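Local coordinates for protein esterase (Xanthomonas oryzae pv. oryzae, PDB 3H2G) that acts as a cell wall-degrading esterase with which the bacterium attacks rice during infection, at residues 254-265 and 291-299; 238-249 and 309-317. All blocks are in the same frame, centred on the assembly; numbering follows the deposited sequence.

Interaction 1: 254-265 and 291-299; sequences GQVFQDPWAAKV and KSYFQPGFY
Phe257 turns the edge of its ring to the face of Tyr293 in an offset edge-to-face pair, the planes at 74° and CD2 3.6 Å from Tyr293 CE2. The tyrosine also lies against Trp261, its CD1 over one face of the indole and its CE1 3.5 Å from Trp261 CB. Phe294 adds CE1 3.7 Å from Phe257 CE2, and Val256 sends CG1, anti to its backbone N (chi1 175°), over the face of Phe298 in a CH-pi contact. This buried side continues onto helix 231-246, where Ile239 receives Phe257 and Phe294, and the Tyr293 hydroxyl is bound by Ser236. The backbones form a single beta bridge between Phe257 and Phe294: Gln295 N reaches Val256 O at 2.8 Å and Gln258 N reaches Tyr293 O at 2.9 Å, both nearly straight. Two mostly non-regular segments with short helical turns, in the helical excursion of what is probably an alpha/beta-hydrolase fold, thus meet round an aromatic cluster. Toward solvent the joint is polar and sparser. The extended Gln258 brings NE2 2.8 Å from Phe294 O, which lies in its amide plane, although NE2 approaches from above the carbonyl plane; its bond to Lys291 O is weak. Gln295, bent at chi2 (-72°), curls back so that NE2 meets Gly254 O at 3.0 Å. At the exposed margin a water bridges Gln255 O and Phe298 N, the second bond weak.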
# COMPACT_ATOMS: atom_id res chain seq x y z
N GLY A 254 3.37 -27.79 -4.57
CA GLY A 254 3.95 -28.45 -5.73
C GLY A 254 3.06 -28.44 -6.96
O GLY A 254 3.51 -28.72 -8.07
N GLN A 255 1.78 -28.13 -6.76
CA GLN A 255 0.85 -28.06 -7.88
C GLN A 255 1.16 -26.85 -8.75
O GLN A 255 0.90 -26.83 -9.95
CB GLN A 255 -0.59 -27.95 -7.38
CG GLN A 255 -1.14 -29.21 -6.74
CD GLN A 255 -2.52 -29.00 -6.13
OE1 GLN A 255 -3.44 -28.54 -6.80
NE2 GLN A 255 -2.66 -29.35 -4.86
N VAL A 256 1.75 -25.83 -8.12
CA VAL A 256 2.07 -24.58 -8.79
C VAL A 256 3.56 -24.29 -8.98
O VAL A 256 3.95 -23.70 -9.99
CB VAL A 256 1.43 -23.39 -8.03
CG1 VAL A 256 1.86 -22.07 -8.64
CG2 VAL A 256 -0.09 -23.53 -8.04
N PHE A 257 4.39 -24.69 -8.02
CA PHE A 257 5.82 -24.43 -8.09
C PHE A 257 6.63 -25.71 -8.28
O PHE A 257 6.27 -26.77 -7.76
CB PHE A 257 6.33 -23.74 -6.82
CG PHE A 257 5.54 -22.52 -6.42
CD1 PHE A 257 4.39 -22.63 -5.64
CD2 PHE A 257 5.95 -21.25 -6.82
CE1 PHE A 257 3.67 -21.50 -5.26
CE2 PHE A 257 5.24 -20.11 -6.44
CZ PHE A 257 4.09 -20.24 -5.66
N GLN A 258 7.74 -25.60 -9.01
CA GLN A 258 8.62 -26.74 -9.23
C GLN A 258 9.50 -26.88 -7.99
O GLN A 258 9.56 -25.97 -7.16
CB GLN A 258 9.52 -26.50 -10.45
CG GLN A 258 8.80 -26.44 -11.79
CD GLN A 258 9.77 -26.38 -12.95
OE1 GLN A 258 10.74 -27.14 -13.00
NE2 GLN A 258 9.52 -25.48 -13.90
N ASP A 259 10.17 -28.02 -7.84
CA ASP A 259 11.06 -28.18 -6.70
C ASP A 259 12.35 -27.45 -7.07
O ASP A 259 12.64 -27.26 -8.26
CB ASP A 259 11.35 -29.66 -6.43
CG ASP A 259 11.68 -30.45 -7.68
OD1 ASP A 259 11.91 -29.83 -8.75
OD2 ASP A 259 11.71 -31.70 -7.60
N PRO A 260 13.13 -27.00 -6.08
CA PRO A 260 12.91 -27.12 -4.63
C PRO A 260 12.08 -25.95 -4.09
O PRO A 260 11.88 -25.83 -2.88
CB PRO A 260 14.33 -27.09 -4.09
CG PRO A 260 14.96 -26.06 -4.95
CD PRO A 260 14.45 -26.41 -6.35
N TRP A 261 11.61 -25.11 -5.00
CA TRP A 261 10.84 -23.93 -4.64
C TRP A 261 9.52 -24.19 -3.92
O TRP A 261 9.17 -23.47 -2.98
CB TRP A 261 10.60 -23.10 -5.90
CG TRP A 261 11.84 -23.02 -6.73
CD1 TRP A 261 12.02 -23.48 -8.01
CD2 TRP A 261 13.11 -22.50 -6.32
NE1 TRP A 261 13.32 -23.28 -8.41
CE2 TRP A 261 14.01 -22.68 -7.39
CE3 TRP A 261 13.58 -21.90 -5.14
CZ2 TRP A 261 15.35 -22.29 -7.32
CZ3 TRP A 261 14.92 -21.51 -5.07
CH2 TRP A 261 15.78 -21.71 -6.16
N ALA A 262 8.80 -25.22 -4.34
CA ALA A 262 7.52 -25.55 -3.73
C ALA A 262 7.57 -25.70 -2.21
O ALA A 262 6.68 -25.24 -1.50
CB ALA A 262 6.95 -26.83 -4.36
N ALA A 263 8.62 -26.35 -1.71
CA ALA A 263 8.76 -26.58 -0.27
C ALA A 263 9.27 -25.38 0.52
O ALA A 263 9.15 -25.35 1.74
CB ALA A 263 9.67 -27.78 -0.03
N LYS A 264 9.83 -24.38 -0.16
CA LYS A 264 10.36 -23.23 0.56
C LYS A 264 9.64 -21.90 0.37
O LYS A 264 9.93 -20.94 1.08
CB LYS A 264 11.83 -23.03 0.19
CG LYS A 264 12.05 -22.60 -1.25
CD LYS A 264 13.50 -22.22 -1.51
CE LYS A 264 13.92 -21.00 -0.70
NZ LYS A 264 15.35 -20.62 -0.94
N VAL A 265 8.69 -21.85 -0.55
CA VAL A 265 7.99 -20.59 -0.82
C VAL A 265 6.99 -20.07 0.21
O VAL A 265 6.96 -18.87 0.50
CB VAL A 265 7.30 -20.64 -2.21
CG1 VAL A 265 6.19 -21.67 -2.22
CG2 VAL A 265 6.77 -19.26 -2.57
N LYS A 291 10.69 -19.92 -16.10
CA LYS A 291 10.19 -21.20 -16.60
C LYS A 291 10.68 -22.41 -15.80
O LYS A 291 10.14 -23.51 -15.94
CB LYS A 291 10.56 -21.38 -18.07
CG LYS A 291 9.72 -20.51 -19.00
CD LYS A 291 10.03 -20.78 -20.46
CE LYS A 291 9.17 -19.92 -21.38
NZ LYS A 291 9.50 -20.17 -22.82
N SER A 292 11.69 -22.20 -14.96
CA SER A 292 12.21 -23.27 -14.14
C SER A 292 11.64 -23.13 -12.73
O SER A 292 11.85 -24.00 -11.88
CB SER A 292 13.74 -23.21 -14.09
OG SER A 292 14.18 -22.06 -13.39
N TYR A 293 10.92 -22.04 -12.49
CA TYR A 293 10.34 -21.76 -11.18
C TYR A 293 8.91 -22.30 -11.05
O TYR A 293 8.61 -23.10 -10.16
CB TYR A 293 10.34 -20.26 -10.93
CG TYR A 293 9.90 -19.87 -9.54
CD1 TYR A 293 10.67 -20.23 -8.43
CD2 TYR A 293 8.72 -19.16 -9.33
CE1 TYR A 293 10.28 -19.88 -7.14
CE2 TYR A 293 8.32 -18.80 -8.05
CZ TYR A 293 9.10 -19.17 -6.96
OH TYR A 293 8.71 -18.83 -5.69
N PHE A 294 8.02 -21.83 -11.92
CA PHE A 294 6.63 -22.28 -11.90
C PHE A 294 6.48 -23.58 -12.66
O PHE A 294 7.24 -23.86 -13.59
CB PHE A 294 5.73 -21.23 -12.55
CG PHE A 294 5.63 -19.95 -11.79
CD1 PHE A 294 5.04 -19.91 -10.53
CD2 PHE A 294 6.15 -18.76 -12.32
CE1 PHE A 294 4.95 -18.72 -9.81
CE2 PHE A 294 6.06 -17.57 -11.60
CZ PHE A 294 5.46 -17.55 -10.35
N GLN A 295 5.50 -24.39 -12.27
CA GLN A 295 5.21 -25.63 -12.98
C GLN A 295 4.81 -25.18 -14.38
O GLN A 295 4.06 -24.21 -14.53
CB GLN A 295 4.05 -26.37 -12.32
CG GLN A 295 4.41 -27.09 -11.03
CD GLN A 295 5.27 -28.31 -11.28
OE1 GLN A 295 5.64 -28.60 -12.41
NE2 GLN A 295 5.59 -29.04 -10.21
N PRO A 296 5.30 -25.87 -15.42
CA PRO A 296 4.96 -25.51 -16.80
C PRO A 296 3.45 -25.44 -17.07
O PRO A 296 2.99 -24.58 -17.82
CB PRO A 296 5.66 -26.59 -17.62
CG PRO A 296 6.87 -26.90 -16.78
CD PRO A 296 6.27 -26.97 -15.39
N GLY A 297 2.70 -26.35 -16.46
CA GLY A 297 1.25 -26.36 -16.65
C GLY A 297 0.60 -25.09 -16.14
O GLY A 297 -0.16 -24.43 -16.87
N PHE A 298 0.89 -24.74 -14.89
CA PHE A 298 0.34 -23.53 -14.29
C PHE A 298 0.81 -22.29 -15.06
O PHE A 298 0.04 -21.36 -15.29
CB PHE A 298 0.81 -23.41 -12.83
CG PHE A 298 0.41 -22.12 -12.16
CD1 PHE A 298 -0.90 -21.93 -11.72
CD2 PHE A 298 1.34 -21.10 -11.97
CE1 PHE A 298 -1.28 -20.73 -11.10
CE2 PHE A 298 0.97 -19.90 -11.36
CZ PHE A 298 -0.34 -19.72 -10.93
N TYR A 299 2.08 -22.30 -15.45
CA TYR A 299 2.66 -21.17 -16.16
C TYR A 299 1.99 -20.88 -17.51
O TYR A 299 1.84 -19.71 -17.89
CB TYR A 299 4.16 -21.38 -16.35
CG TYR A 299 4.88 -20.10 -16.75
CD1 TYR A 299 4.85 -18.98 -15.92
CD2 TYR A 299 5.53 -20.00 -17.98
CE1 TYR A 299 5.45 -17.78 -16.32
CE2 TYR A 299 6.13 -18.81 -18.38
CZ TYR A 299 6.08 -17.71 -17.55
OH TYR A 299 6.65 -16.53 -17.95
O HOH W 1 0.75 -26.87 -12.78
O HOH W 2 13.41 -26.08 -11.21

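Interaction 2: 238-249 and 309-317; sequences AIVAMQHTYKNI and PFRQDLARN
Phe310 inserts its ring against the helix that carries Ala238, Ile239 and Met242. Its CG stands opposite the backbone N, which swings the ring in toward the partner helix. There Ile239 CG1 sits over the centre of one face, 3.5 Å from the ring centroid, while Ala238 CB touches Phe310 CZ at 3.7 Å and Met242 CG comes to the edge. Leu314 CD1 lies over the rim of the opposite face. The two helices pass at 80° with axes 10.1 Å apart, and near the crossing the side chains of Met242 and Asp313 run alongside each other in opposite senses.

Farther along, contacts become polar. Asn248, just beyond the helix end, has CG placed between its backbone N and carbonyl carbon (chi1 62°), which points the amide at Asp313; chi2 near zero (-1°) sets its turn, and amide and carboxylate lie nearly coplanar. Asn248 ND2 donates to the syn lone pair of Asp313 OD1 at 3.0 Å; Asn248 OD1 lies only 2.6 Å from Asp313 OD2, a closeness that may reflect a proton on the acid. The carboxylate is walled by Tyr246, whose CD1 approaches Asp313 CG, and by the CG1 methylene and CD1 methyl of Ile249. The Tyr246 hydroxyl accepts from Asn317 ND2 at 3.0 Å, and the same amide nitrogen donates to Asp313 O, so two bonds fix its rotation; Asn317 OD1 is taken by Ser141 N. On the exposed side the extended Arg316 brings NH1 3.2 Å from Tyr246 CD2, and a water accepts from both Asn248 ND2 and Arg316 NH2. Apolar packing round Phe310 thus passes into a polar cluster round Asp313, with Ile249 and Met242 bordering both. The arrangement sets helix 231-246 across helix 309-316, the last helix before strand 328-332, within the helical excursion between strands 198-205 and 328-332 of what sequence family and sheet topology indicate is an alpha/beta hydrolase.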
# COMPACT_ATOMS: atom_id res chain seq x y z
N ALA A 238 1.85 -13.09 -4.00
CA ALA A 238 0.45 -13.06 -4.42
C ALA A 238 -0.20 -14.44 -4.43
O ALA A 238 -1.32 -14.60 -3.94
CB ALA A 238 0.34 -12.43 -5.81
N ILE A 239 0.48 -15.43 -5.00
CA ILE A 239 -0.05 -16.79 -5.08
C ILE A 239 -0.25 -17.41 -3.69
O ILE A 239 -1.32 -17.93 -3.38
CB ILE A 239 0.88 -17.69 -5.92
CG1 ILE A 239 0.87 -17.21 -7.38
CG2 ILE A 239 0.43 -19.16 -5.83
CD1 ILE A 239 1.91 -17.88 -8.26
N VAL A 240 0.79 -17.34 -2.87
CA VAL A 240 0.73 -17.90 -1.52
C VAL A 240 -0.36 -17.21 -0.69
O VAL A 240 -1.13 -17.87 0.02
CB VAL A 240 2.10 -17.75 -0.81
CG1 VAL A 240 1.98 -18.09 0.66
CG2 VAL A 240 3.12 -18.66 -1.48
N ALA A 241 -0.43 -15.88 -0.78
CA ALA A 241 -1.43 -15.13 -0.02
C ALA A 241 -2.85 -15.43 -0.49
O ALA A 241 -3.75 -15.62 0.33
CB ALA A 241 -1.15 -13.63 -0.13
N MET A 242 -3.06 -15.48 -1.81
CA MET A 242 -4.40 -15.76 -2.33
C MET A 242 -4.85 -17.16 -1.93
O MET A 242 -6.04 -17.39 -1.73
CB MET A 242 -4.44 -15.59 -3.85
CG MET A 242 -4.35 -14.13 -4.30
SD MET A 242 -5.69 -13.10 -3.65
CE MET A 242 -5.10 -11.46 -4.06
N GLN A 243 -3.91 -18.09 -1.82
CA GLN A 243 -4.25 -19.45 -1.41
C GLN A 243 -4.69 -19.42 0.06
O GLN A 243 -5.66 -20.07 0.44
CB GLN A 243 -3.04 -20.39 -1.58
CG GLN A 243 -3.20 -21.76 -0.92
CD GLN A 243 -4.48 -22.47 -1.32
OE1 GLN A 243 -4.87 -22.45 -2.49
NE2 GLN A 243 -5.14 -23.11 -0.36
N HIS A 244 -3.98 -18.65 0.89
CA HIS A 244 -4.34 -18.55 2.30
C HIS A 244 -5.72 -17.92 2.46
O HIS A 244 -6.56 -18.39 3.22
CB HIS A 244 -3.34 -17.66 3.06
CG HIS A 244 -2.00 -18.29 3.29
ND1 HIS A 244 -1.84 -19.53 3.87
CD2 HIS A 244 -0.75 -17.83 3.06
CE1 HIS A 244 -0.55 -19.80 4.00
NE2 HIS A 244 0.13 -18.78 3.51
N THR A 245 -5.93 -16.83 1.72
CA THR A 245 -7.19 -16.09 1.78
C THR A 245 -8.39 -16.83 1.22
O THR A 245 -9.43 -16.93 1.88
CB THR A 245 -7.05 -14.74 1.03
OG1 THR A 245 -5.96 -14.00 1.58
CG2 THR A 245 -8.34 -13.92 1.15
N TYR A 246 -8.27 -17.36 0.00
CA TYR A 246 -9.38 -18.04 -0.65
C TYR A 246 -9.36 -19.56 -0.58
O TYR A 246 -10.39 -20.20 -0.84
CB TYR A 246 -9.49 -17.60 -2.11
CG TYR A 246 -9.79 -16.13 -2.27
CD1 TYR A 246 -8.77 -15.22 -2.54
CD2 TYR A 246 -11.09 -15.65 -2.11
CE1 TYR A 246 -9.04 -13.85 -2.64
CE2 TYR A 246 -11.37 -14.28 -2.22
CZ TYR A 246 -10.34 -13.40 -2.48
OH TYR A 246 -10.61 -12.05 -2.59
N LYS A 247 -8.21 -20.14 -0.27
CA LYS A 247 -8.06 -21.59 -0.16
C LYS A 247 -8.67 -22.31 -1.36
O LYS A 247 -9.38 -23.31 -1.20
CB LYS A 247 -8.73 -22.07 1.13
CG LYS A 247 -8.06 -21.53 2.39
CD LYS A 247 -8.77 -21.99 3.65
CE LYS A 247 -7.91 -21.71 4.88
NZ LYS A 247 -7.49 -20.29 4.97
N ASN A 248 -8.38 -21.82 -2.56
CA ASN A 248 -8.95 -22.43 -3.76
C ASN A 248 -7.97 -22.59 -4.92
O ASN A 248 -8.40 -22.75 -6.07
CB ASN A 248 -10.15 -21.61 -4.23
CG ASN A 248 -9.78 -20.19 -4.61
OD1 ASN A 248 -8.62 -19.79 -4.51
ND2 ASN A 248 -10.77 -19.41 -5.05
N ILE A 249 -6.67 -22.56 -4.65
CA ILE A 249 -5.70 -22.71 -5.72
C ILE A 249 -5.01 -24.07 -5.71
O ILE A 249 -4.94 -24.74 -6.74
CB ILE A 249 -4.61 -21.61 -5.66
CG1 ILE A 249 -5.27 -20.23 -5.66
CG2 ILE A 249 -3.69 -21.72 -6.87
CD1 ILE A 249 -4.30 -19.08 -5.46
N PRO A 309 -7.69 -20.55 -11.19
CA PRO A 309 -8.05 -20.11 -9.84
C PRO A 309 -7.26 -18.93 -9.26
O PRO A 309 -7.84 -18.09 -8.56
CB PRO A 309 -7.88 -21.39 -9.01
CG PRO A 309 -6.81 -22.13 -9.74
CD PRO A 309 -7.21 -21.94 -11.18
N PHE A 310 -5.97 -18.86 -9.54
CA PHE A 310 -5.17 -17.75 -9.03
C PHE A 310 -5.62 -16.49 -9.77
O PHE A 310 -5.79 -15.43 -9.16
CB PHE A 310 -3.68 -17.99 -9.26
CG PHE A 310 -2.82 -16.80 -8.97
CD1 PHE A 310 -2.89 -16.16 -7.73
CD2 PHE A 310 -1.94 -16.30 -9.93
CE1 PHE A 310 -2.09 -15.04 -7.45
CE2 PHE A 310 -1.14 -15.19 -9.66
CZ PHE A 310 -1.22 -14.55 -8.42
N ARG A 311 -5.83 -16.62 -11.07
CA ARG A 311 -6.28 -15.50 -11.89
C ARG A 311 -7.63 -15.00 -11.39
O ARG A 311 -7.86 -13.79 -11.29
CB ARG A 311 -6.39 -15.94 -13.35
CG ARG A 311 -6.73 -14.83 -14.32
CD ARG A 311 -6.51 -15.29 -15.74
NE ARG A 311 -7.11 -14.39 -16.72
CZ ARG A 311 -7.00 -14.54 -18.03
NH1 ARG A 311 -6.30 -15.56 -18.52
NH2 ARG A 311 -7.60 -13.69 -18.86
N GLN A 312 -8.53 -15.93 -11.06
CA GLN A 312 -9.85 -15.59 -10.54
C GLN A 312 -9.74 -14.81 -9.24
O GLN A 312 -10.48 -13.86 -9.01
CB GLN A 312 -10.68 -16.86 -10.29
CG GLN A 312 -11.21 -17.55 -11.54
CD GLN A 312 -12.42 -16.85 -12.13
OE1 GLN A 312 -13.33 -16.43 -11.40
NE2 GLN A 312 -12.45 -16.71 -13.45
N ASP A 313 -8.81 -15.22 -8.38
CA ASP A 313 -8.63 -14.53 -7.11
C ASP A 313 -8.10 -13.12 -7.32
O ASP A 313 -8.45 -12.20 -6.58
CB ASP A 313 -7.68 -15.33 -6.20
CG ASP A 313 -8.28 -16.65 -5.75
OD1 ASP A 313 -9.50 -16.84 -5.90
OD2 ASP A 313 -7.52 -17.50 -5.24
N LEU A 314 -7.25 -12.94 -8.34
CA LEU A 314 -6.73 -11.61 -8.64
C LEU A 314 -7.88 -10.73 -9.14
O LEU A 314 -7.99 -9.56 -8.77
CB LEU A 314 -5.65 -11.69 -9.72
CG LEU A 314 -4.32 -12.35 -9.37
CD1 LEU A 314 -3.44 -12.39 -10.61
CD2 LEU A 314 -3.62 -11.57 -8.25
N ALA A 315 -8.74 -11.31 -9.97
CA ALA A 315 -9.88 -10.58 -10.51
C ALA A 315 -10.83 -10.10 -9.41
O ALA A 315 -11.40 -9.01 -9.51
CB ALA A 315 -10.63 -11.45 -11.52
N ARG A 316 -11.02 -10.92 -8.38
CA ARG A 316 -11.91 -10.54 -7.28
C ARG A 316 -11.35 -9.31 -6.58
O ARG A 316 -12.07 -8.61 -5.86
CB ARG A 316 -12.04 -11.67 -6.26
CG ARG A 316 -12.66 -12.94 -6.79
CD ARG A 316 -12.92 -13.91 -5.66
NE ARG A 316 -13.32 -15.24 -6.12
CZ ARG A 316 -13.68 -16.23 -5.32
NH1 ARG A 316 -13.69 -16.05 -4.00
NH2 ARG A 316 -14.02 -17.41 -5.83
N ASN A 317 -10.07 -9.05 -6.78
CA ASN A 317 -9.44 -7.91 -6.14
C ASN A 317 -9.10 -6.76 -7.08
O ASN A 317 -8.25 -5.93 -6.78
CB ASN A 317 -8.24 -8.39 -5.33
CG ASN A 317 -8.66 -9.18 -4.11
OD1 ASN A 317 -9.14 -8.62 -3.12
ND2 ASN A 317 -8.53 -10.50 -4.17
O HOH W 3 -13.55 -20.18 -4.99

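How the interactions relate
The four segments come in the order 238-249, 254-265, 291-299, 309-317, so both segments of interaction 1 fall between those of interaction 2. Their centres lie 16 Å apart on the same side of the chain's centre, interaction 1 being the more peripheral. They meet directly at Ile239, whose CD1 is 3.5 Å from Phe294 CE1, and at Val240, which packs on Val265. Ile239 lies between Phe310 of interaction 2 and Phe294 and Phe298 of interaction 1, so the two contacts share one apolar layer. Helix 231-246 serves both, and helix 296-304 leads into helix 309-316. All belong to the strand-free excursion between strands 198-205 and 328-332, where alpha/beta hydrolases often carry a lid.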